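Local coordinates for protein glycerate dehydrogenase (Bacillus sp. 5mfcol3.1, PDB 6P2I) that probably uses NADPH to reduce acyclic imino acids, which a partner oxidase produces in situ, acting as an asymmetric imine reductase, at residues I169-S174 with T187-K192; G146-G151 with D194-H199; D142-L147 with Q165-G170. All blocks are in the same frame, centred on the assembly; numbering follows the deposited sequence.

Contact 1: I169-S174 with T187-K192. With NAP (NADP nicotinamide-adenine-dinucleotide phosphate), chain C.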
# COMPACT_ATOMS: atom_id res chain seq x y z
N ILE A 169 17.17 8.67 0.15
CA ILE A 169 18.17 9.31 1.00
C ILE A 169 17.97 8.78 2.42
O ILE A 169 16.96 8.15 2.74
CB ILE A 169 18.12 10.85 0.94
CG1 ILE A 169 16.84 11.39 1.60
CG2 ILE A 169 18.25 11.35 -0.52
CD1 ILE A 169 16.70 12.90 1.52
N GLY A 170 18.96 9.00 3.27
CA GLY A 170 18.87 8.40 4.58
C GLY A 170 20.01 8.83 5.47
O GLY A 170 20.92 9.56 5.06
N LEU A 171 19.96 8.35 6.71
CA LEU A 171 21.00 8.69 7.66
C LEU A 171 21.13 7.57 8.67
O LEU A 171 20.17 6.86 8.98
CB LEU A 171 20.73 10.02 8.38
CG LEU A 171 19.55 10.19 9.33
CD1 LEU A 171 19.90 9.77 10.74
CD2 LEU A 171 19.11 11.64 9.35
N ASN A 172 22.35 7.44 9.19
CA ASN A 172 22.63 6.54 10.29
C ASN A 172 23.51 7.31 11.28
O ASN A 172 23.73 8.52 11.14
CB ASN A 172 23.26 5.24 9.79
CG ASN A 172 24.58 5.45 9.06
OD1 ASN A 172 25.20 6.51 9.14
ND2 ASN A 172 25.02 4.43 8.33
N LYS A 173 24.00 6.60 12.28
CA LYS A 173 24.82 7.20 13.33
C LYS A 173 26.31 7.07 13.07
O LYS A 173 27.06 8.02 13.28
CB LYS A 173 24.46 6.55 14.68
CG LYS A 173 25.42 6.83 15.82
CD LYS A 173 25.10 5.97 17.05
CE LYS A 173 24.80 4.51 16.68
NZ LYS A 173 26.00 3.76 16.18
N SER A 174 26.75 5.90 12.58
CA SER A 174 28.17 5.63 12.41
C SER A 174 28.75 6.27 11.16
O SER A 174 29.98 6.35 11.03
CB SER A 174 28.40 4.12 12.33
OG SER A 174 27.73 3.61 11.18
N THR A 187 18.53 17.53 8.99
CA THR A 187 17.91 18.76 8.52
C THR A 187 17.64 18.67 7.02
O THR A 187 16.52 18.95 6.57
CB THR A 187 18.81 19.96 8.83
OG1 THR A 187 18.89 20.13 10.26
CG2 THR A 187 18.26 21.23 8.21
N GLU A 188 18.64 18.27 6.24
CA GLU A 188 18.41 18.08 4.81
C GLU A 188 17.38 17.00 4.56
O GLU A 188 16.53 17.14 3.67
CB GLU A 188 19.71 17.75 4.08
CG GLU A 188 19.49 17.65 2.58
CD GLU A 188 20.77 17.47 1.80
OE1 GLU A 188 21.85 17.38 2.43
OE2 GLU A 188 20.69 17.42 0.55
N LEU A 189 17.42 15.90 5.32
CA LEU A 189 16.44 14.85 5.11
C LEU A 189 15.02 15.39 5.30
O LEU A 189 14.14 15.12 4.48
CB LEU A 189 16.68 13.69 6.07
CG LEU A 189 15.88 12.41 5.79
CD1 LEU A 189 16.70 11.19 6.21
CD2 LEU A 189 14.50 12.40 6.50
N MET A 190 14.80 16.16 6.37
CA MET A 190 13.46 16.69 6.63
C MET A 190 13.05 17.68 5.55
O MET A 190 11.87 17.74 5.20
CB MET A 190 13.40 17.35 8.01
CG MET A 190 13.73 16.40 9.17
SD MET A 190 12.61 14.99 9.29
CE MET A 190 11.12 15.78 9.90
N LYS A 191 14.00 18.45 5.01
CA LYS A 191 13.66 19.45 4.00
C LYS A 191 13.34 18.81 2.65
O LYS A 191 12.45 19.28 1.94
CB LYS A 191 14.80 20.45 3.84
CG LYS A 191 14.94 21.48 4.95
CD LYS A 191 16.17 22.34 4.71
CE LYS A 191 16.34 23.40 5.77
NZ LYS A 191 17.70 24.01 5.72
N LYS A 192 14.08 17.76 2.28
CA LYS A 192 14.05 17.29 0.90
C LYS A 192 13.14 16.08 0.68
O LYS A 192 12.81 15.79 -0.47
CB LYS A 192 15.46 16.92 0.43
CG LYS A 192 16.47 18.07 0.46
CD LYS A 192 16.10 19.19 -0.49
CE LYS A 192 17.31 19.60 -1.34
NZ LYS A 192 18.50 19.94 -0.51
PA NAP C . 19.20 -1.87 13.00
O1A NAP C . 19.95 -1.85 14.31
O2A NAP C . 19.57 -2.87 11.95
O5B NAP C . 19.32 -0.42 12.34
C5B NAP C . 19.21 0.76 13.14
C4B NAP C . 19.60 1.94 12.25
O4B NAP C . 19.40 3.13 13.01
C3B NAP C . 21.08 1.91 11.85
O3B NAP C . 21.23 2.56 10.57
C2B NAP C . 21.74 2.77 12.90
O2B NAP C . 22.95 3.36 12.45
C1B NAP C . 20.65 3.82 13.05
N9A NAP C . 20.82 4.59 14.30
C8A NAP C . 20.98 4.09 15.54
N7A NAP C . 21.13 5.10 16.43
C5A NAP C . 21.09 6.25 15.74
C6A NAP C . 21.19 7.69 16.06
N6A NAP C . 21.37 8.10 17.34
N1A NAP C . 21.08 8.56 15.04
C2A NAP C . 20.90 8.17 13.76
N3A NAP C . 20.80 6.88 13.38
C4A NAP C . 20.89 5.90 14.33
O3 NAP C . 17.64 -1.94 13.41
PN NAP C . 16.42 -2.53 12.54
O1N NAP C . 16.46 -4.04 12.55
O2N NAP C . 16.35 -1.83 11.21
O5D NAP C . 15.18 -2.09 13.47
C5D NAP C . 14.94 -0.70 13.73
C4D NAP C . 13.79 -0.54 14.71
O4D NAP C . 12.59 -1.01 14.10
C3D NAP C . 13.90 -1.39 15.97
O3D NAP C . 14.74 -0.79 16.96
C2D NAP C . 12.44 -1.50 16.40
O2D NAP C . 12.16 -0.49 17.38
C1D NAP C . 11.64 -1.26 15.12
N1N NAP C . 10.83 -2.45 14.80
C2N NAP C . 9.50 -2.32 14.65
C3N NAP C . 8.70 -3.42 14.36
C7N NAP C . 7.21 -3.27 14.23
O7N NAP C . 6.50 -4.26 14.29
N7N NAP C . 6.66 -2.05 14.12
C4N NAP C . 9.31 -4.68 14.22
C5N NAP C . 10.69 -4.79 14.38
C6N NAP C . 11.43 -3.64 14.66
P2B NAP C . 24.38 2.62 12.56
O1X NAP C . 24.53 2.21 14.01
O2X NAP C . 24.28 1.43 11.64
O3X NAP C . 25.34 3.67 12.06
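L189 meets the strand with one methyl. Its CD1 rests on the G170 backbone, 3.9 Å from G170 CA, and it also packs against L171 CD2 at 4.0 Å. The two leucine side chains cross at about a right angle. L189 is carried to the strand by its first torsion, with CG opposite the backbone N (chi1 -169°). I169 approaches from the other end of the strand segment. Its extended CG1 branch sets CD1 against the helix backbone, 4.1 Å from L189 CA, and near K192 CB. K192 then turns away, and its NZ forms a salt bridge with E188 OE2 one helical turn back. The helix 187-192 runs roughly antiparallel (149°) to strand 169-171, with their axes 8.8 Å apart.

This strand is the second of the Rossmann fold, counted along the chain. The loop after it reads the adenosine end of the cofactor. Its lysine and serine donors meet the 2'-phosphate, which is consistent with a preference for NADP. L171 links the two regions: CD2 faces L189, while CD1 lies 3.6 Å from NAP C2A of the adenine. K173 CB sits over a face of the adenine, 3.5 Å from NAP C5A. The K173 chain bends at chi3 and chi4, which brings NZ back to NAP O1X at 3.0 Å. S174 N donates a fairly straight bond of 2.7 Å to NAP O3X, at 162°, and S174 OG donates to the same oxygen. K173 N adds only weak bonds to the phosphate group. N172 CB lies against NAP O2B, and the N172 amide reaches R176 O through ND2.

Contact 2: G146-G151 with D194-H199. With NAP (NADP nicotinamide-adenine-dinucleotide phosphate), chain C.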
# COMPACT_ATOMS: atom_id res chain seq x y z
N GLY A 146 13.04 9.52 2.57
CA GLY A 146 14.14 9.72 3.49
C GLY A 146 14.01 8.76 4.65
O GLY A 146 12.98 8.71 5.33
N LEU A 147 15.05 7.96 4.87
CA LEU A 147 15.03 6.89 5.86
C LEU A 147 15.89 7.31 7.04
O LEU A 147 17.11 7.47 6.90
CB LEU A 147 15.53 5.59 5.23
CG LEU A 147 14.79 5.18 3.94
CD1 LEU A 147 15.44 3.96 3.27
CD2 LEU A 147 13.33 4.91 4.24
N ILE A 148 15.26 7.54 8.19
CA ILE A 148 15.99 7.86 9.42
C ILE A 148 16.31 6.52 10.08
O ILE A 148 15.46 5.92 10.75
CB ILE A 148 15.18 8.78 10.34
CG1 ILE A 148 14.86 10.10 9.63
CG2 ILE A 148 15.93 9.04 11.67
CD1 ILE A 148 13.88 10.98 10.39
N GLY A 149 17.53 6.03 9.85
CA GLY A 149 17.88 4.66 10.19
C GLY A 149 17.91 3.81 8.93
O GLY A 149 16.91 3.73 8.21
N ILE A 150 19.07 3.22 8.64
CA ILE A 150 19.26 2.49 7.39
C ILE A 150 19.99 1.19 7.71
O ILE A 150 20.99 0.84 7.07
CB ILE A 150 20.00 3.35 6.35
CG1 ILE A 150 21.22 4.04 6.97
CG2 ILE A 150 19.07 4.40 5.76
CD1 ILE A 150 21.95 4.95 5.98
N GLY A 151 19.47 0.46 8.69
CA GLY A 151 19.95 -0.85 9.08
C GLY A 151 19.16 -1.94 8.40
O GLY A 151 18.85 -1.85 7.21
N ASP A 194 9.98 13.70 0.28
CA ASP A 194 8.53 13.66 0.09
C ASP A 194 7.89 12.69 1.06
O ASP A 194 6.74 12.89 1.48
CB ASP A 194 8.23 13.26 -1.35
CG ASP A 194 8.83 14.23 -2.32
OD1 ASP A 194 8.47 15.42 -2.23
OD2 ASP A 194 9.67 13.83 -3.18
N ILE A 195 8.62 11.63 1.41
CA ILE A 195 8.18 10.60 2.33
C ILE A 195 9.31 10.40 3.34
O ILE A 195 10.48 10.30 2.95
CB ILE A 195 7.86 9.29 1.60
CG1 ILE A 195 6.75 9.52 0.55
CG2 ILE A 195 7.47 8.20 2.59
CD1 ILE A 195 6.96 8.78 -0.76
N ILE A 196 8.97 10.38 4.62
CA ILE A 196 9.95 10.16 5.68
C ILE A 196 9.53 8.92 6.44
O ILE A 196 8.36 8.80 6.82
CB ILE A 196 10.05 11.37 6.63
CG1 ILE A 196 10.51 12.61 5.87
CG2 ILE A 196 10.99 11.05 7.81
CD1 ILE A 196 10.15 13.93 6.54
N SER A 197 10.47 8.00 6.66
CA SER A 197 10.17 6.78 7.41
C SER A 197 11.25 6.53 8.45
O SER A 197 12.44 6.59 8.14
CB SER A 197 10.05 5.57 6.46
OG SER A 197 9.51 4.45 7.12
N LEU A 198 10.82 6.22 9.68
CA LEU A 198 11.74 5.99 10.79
C LEU A 198 12.08 4.51 10.92
O LEU A 198 11.18 3.66 10.89
CB LEU A 198 11.14 6.50 12.11
CG LEU A 198 11.14 8.02 12.30
CD1 LEU A 198 9.99 8.48 13.19
CD2 LEU A 198 12.48 8.48 12.88
N HIS A 199 13.37 4.20 11.07
CA HIS A 199 13.85 2.83 11.21
C HIS A 199 15.04 2.82 12.15
O HIS A 199 16.14 2.40 11.82
CB HIS A 199 14.18 2.25 9.84
CG HIS A 199 12.98 2.20 8.95
ND1 HIS A 199 11.94 1.32 9.17
CD2 HIS A 199 12.62 2.96 7.89
CE1 HIS A 199 11.00 1.52 8.26
NE2 HIS A 199 11.39 2.51 7.47
PA NAP C . 19.20 -1.87 13.00
O1A NAP C . 19.95 -1.85 14.31
O2A NAP C . 19.57 -2.87 11.95
O5B NAP C . 19.32 -0.42 12.34
C5B NAP C . 19.21 0.76 13.14
C4B NAP C . 19.60 1.94 12.25
O4B NAP C . 19.40 3.13 13.01
C3B NAP C . 21.08 1.91 11.85
O3B NAP C . 21.23 2.56 10.57
C2B NAP C . 21.74 2.77 12.90
O2B NAP C . 22.95 3.36 12.45
C1B NAP C . 20.65 3.82 13.05
N9A NAP C . 20.82 4.59 14.30
C8A NAP C . 20.98 4.09 15.54
N7A NAP C . 21.13 5.10 16.43
C5A NAP C . 21.09 6.25 15.74
C6A NAP C . 21.19 7.69 16.06
N6A NAP C . 21.37 8.10 17.34
N1A NAP C . 21.08 8.56 15.04
C2A NAP C . 20.90 8.17 13.76
N3A NAP C . 20.80 6.88 13.38
C4A NAP C . 20.89 5.90 14.33
O3 NAP C . 17.64 -1.94 13.41
PN NAP C . 16.42 -2.53 12.54
O1N NAP C . 16.46 -4.04 12.55
O2N NAP C . 16.35 -1.83 11.21
O5D NAP C . 15.18 -2.09 13.47
C5D NAP C . 14.94 -0.70 13.73
C4D NAP C . 13.79 -0.54 14.71
O4D NAP C . 12.59 -1.01 14.10
C3D NAP C . 13.90 -1.39 15.97
O3D NAP C . 14.74 -0.79 16.96
C2D NAP C . 12.44 -1.50 16.40
O2D NAP C . 12.16 -0.49 17.38
C1D NAP C . 11.64 -1.26 15.12
N1N NAP C . 10.83 -2.45 14.80
C2N NAP C . 9.50 -2.32 14.65
C3N NAP C . 8.70 -3.42 14.36
C7N NAP C . 7.21 -3.27 14.23
O7N NAP C . 6.50 -4.26 14.29
N7N NAP C . 6.66 -2.05 14.12
C4N NAP C . 9.31 -4.68 14.22
C5N NAP C . 10.69 -4.79 14.38
C6N NAP C . 11.43 -3.64 14.66
P2B NAP C . 24.38 2.62 12.56
O1X NAP C . 24.53 2.21 14.01
O2X NAP C . 24.28 1.43 11.64
O3X NAP C . 25.34 3.67 12.06
O HOH W 1 16.96 0.45 9.95
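H199 O takes a CA-H...O contact from G149 CA at 3.3 Å and a hydrogen bond from a water 2.8 Å from that oxygen. The same water bonds to G151 N and to the phosphate oxygen NAP O2N, so it ties both segments to the cofactor. A side chain at G149 would run into H199 O, and its backbone angles also call for glycine. I150 N donates to NAP O3B at 3.0 Å. G149 and G151 fit the glycine-rich turn of a Rossmann fold, where backbone amides meet the dinucleotide.

Behind the turn the strands pair in parallel. H199 N bonds to I148 O at 2.7 Å, and I148 N to S197 O at 3.0 Å. G146 N donates to I195 O, and G146 O accepts from S197 N. The H199 ring has its CD2 atom 4.2 Å from L147 CD2, which comes in at the ring edge. NE2 makes a weak bond to S197 OG.

On the opposite side of the sheet, I148 CD1 packs on I196 CG2 at 3.9 Å. Helix 186-192 covers I148 and I196 there, helix 152-163 covers L147 and H199, and strand 223-226 flanks strand 195-198.

Contact 3: D142-L147 with Q165-G170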
# COMPACT_ATOMS: atom_id res chain seq x y z
N ASP A 142 9.50 8.27 -8.49
CA ASP A 142 10.35 9.44 -8.69
C ASP A 142 10.34 10.39 -7.50
O ASP A 142 11.00 11.45 -7.57
CB ASP A 142 10.00 10.23 -9.97
CG ASP A 142 10.45 9.52 -11.23
OD1 ASP A 142 11.40 8.71 -11.14
OD2 ASP A 142 9.86 9.78 -12.30
N LYS A 143 9.63 10.07 -6.42
CA LYS A 143 9.67 10.91 -5.23
C LYS A 143 10.88 10.54 -4.39
O LYS A 143 11.51 9.50 -4.57
CB LYS A 143 8.40 10.75 -4.41
CG LYS A 143 7.13 11.10 -5.19
CD LYS A 143 7.08 12.58 -5.53
CE LYS A 143 5.84 12.90 -6.35
NZ LYS A 143 5.76 12.06 -7.58
N THR A 144 11.20 11.41 -3.44
CA THR A 144 12.32 11.19 -2.54
C THR A 144 11.79 10.64 -1.22
O THR A 144 10.94 11.26 -0.58
CB THR A 144 13.09 12.48 -2.29
OG1 THR A 144 13.70 12.91 -3.51
CG2 THR A 144 14.18 12.25 -1.22
N ILE A 145 12.30 9.47 -0.83
CA ILE A 145 11.99 8.90 0.48
C ILE A 145 13.23 9.02 1.35
O ILE A 145 14.33 8.68 0.92
CB ILE A 145 11.52 7.44 0.37
CG1 ILE A 145 11.21 6.89 1.76
CG2 ILE A 145 12.53 6.56 -0.36
CD1 ILE A 145 10.44 5.57 1.74
N GLY A 146 13.04 9.52 2.57
CA GLY A 146 14.14 9.72 3.49
C GLY A 146 14.01 8.76 4.65
O GLY A 146 12.98 8.71 5.33
N LEU A 147 15.05 7.96 4.87
CA LEU A 147 15.03 6.89 5.86
C LEU A 147 15.89 7.31 7.04
O LEU A 147 17.11 7.47 6.90
CB LEU A 147 15.53 5.59 5.23
CG LEU A 147 14.79 5.18 3.94
CD1 LEU A 147 15.44 3.96 3.27
CD2 LEU A 147 13.33 4.91 4.24
N GLN A 165 11.51 2.83 -8.32
CA GLN A 165 12.13 3.99 -8.96
C GLN A 165 11.85 5.26 -8.16
O GLN A 165 11.25 6.22 -8.65
CB GLN A 165 11.69 4.13 -10.42
CG GLN A 165 12.10 2.96 -11.31
CD GLN A 165 13.61 2.79 -11.40
OE1 GLN A 165 14.14 1.73 -11.10
NE2 GLN A 165 14.29 3.85 -11.83
N MET A 166 12.27 5.24 -6.90
CA MET A 166 12.27 6.40 -6.03
C MET A 166 13.71 6.84 -5.79
O MET A 166 14.64 6.07 -5.99
CB MET A 166 11.59 6.08 -4.69
CG MET A 166 10.17 5.59 -4.86
SD MET A 166 9.40 5.07 -3.36
CE MET A 166 9.16 6.64 -2.57
N LYS A 167 13.88 8.09 -5.37
CA LYS A 167 15.17 8.57 -4.89
C LYS A 167 15.23 8.29 -3.40
O LYS A 167 14.33 8.70 -2.66
CB LYS A 167 15.36 10.06 -5.16
CG LYS A 167 14.62 10.54 -6.40
CD LYS A 167 15.45 11.52 -7.21
CE LYS A 167 14.79 11.83 -8.54
NZ LYS A 167 15.65 12.70 -9.39
N VAL A 168 16.26 7.57 -2.96
CA VAL A 168 16.37 7.16 -1.56
C VAL A 168 17.50 7.94 -0.91
O VAL A 168 18.65 7.87 -1.36
CB VAL A 168 16.61 5.65 -1.42
CG1 VAL A 168 16.62 5.25 0.05
CG2 VAL A 168 15.54 4.88 -2.20
N ILE A 169 17.17 8.67 0.15
CA ILE A 169 18.17 9.31 1.00
C ILE A 169 17.97 8.78 2.42
O ILE A 169 16.96 8.15 2.74
CB ILE A 169 18.12 10.85 0.94
CG1 ILE A 169 16.84 11.39 1.60
CG2 ILE A 169 18.25 11.35 -0.52
CD1 ILE A 169 16.70 12.90 1.52
N GLY A 170 18.96 9.00 3.27
CA GLY A 170 18.87 8.40 4.58
C GLY A 170 20.01 8.83 5.47
O GLY A 170 20.92 9.56 5.06
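T144 touches two residues of the neighbouring strand. Its CG2 packs against I169 CD1 at 3.8 Å, and its OG1 lies 3.7 Å from K167 CB. The first torsion divides these roles: with chi1 at -65°, CG2 lies opposite the backbone N and OG1 opposite the carbonyl carbon. An alanine here, without CG2 and OG1, is likely to open a gap beside I169 CD1 and leave K167 CB with less packing. I169 also sends CG1 over G146, where the missing side chain leaves CA open to it at 3.7 Å.

The other face of the sheet is apolar. I145 and V168 stand side by side, pointing the same way, with their CG2 methyls 3.9 Å apart. V168 uses its second methyl, CG1, against L147 CD1 at 3.7 Å. M166 bends at chi3 (72°), which brings CE to I145 CB at 3.9 Å.

Backbone bonds set this register. The two strands are parallel neighbours and form a beta-alpha-beta crossover with helix 152-163, the first such unit of the Rossmann fold. I145 takes part twice, donating from N to K167 O and accepting at O from I169 N. L147 N continues the pattern to I169 O, and K167 N bonds to K143 O. Just before the strands, D142 N reaches Q165 O at 2.7 Å.

Farther out, Q165 has positive phi and ends helix 152-163 in a Schellman motif. M166 N bonds back to A161 O, and Q165 N to N162 O. The same helix packs on L147 through V157 and A158. K143 NZ bonds to E139 O and forms a salt bridge with E281 of the second subunit.

In the fold
The three contacts lie side by side in the cofactor-binding Rossmann domain, with centres 8 to 11 Å apart. Strand 144-148 comes first in the chain, then strand 167-171, helix 186-192 and strand 195-198. In the sheet, 144-148 lies between the other two strands. Contact 3 joins it to 167-171 and contact 2 joins it to 195-198, sharing G146 and L147. Contact 1 sets the helix on one face of this sheet and shares I169 and G170 with contact 3. Backbone bonds of L171 with L147 and G149 join contact 1 to the strand shared by contacts 2 and 3. Contacts 1 and 2 both end at NADP, while contact 3 lies toward the opposite end of the strands.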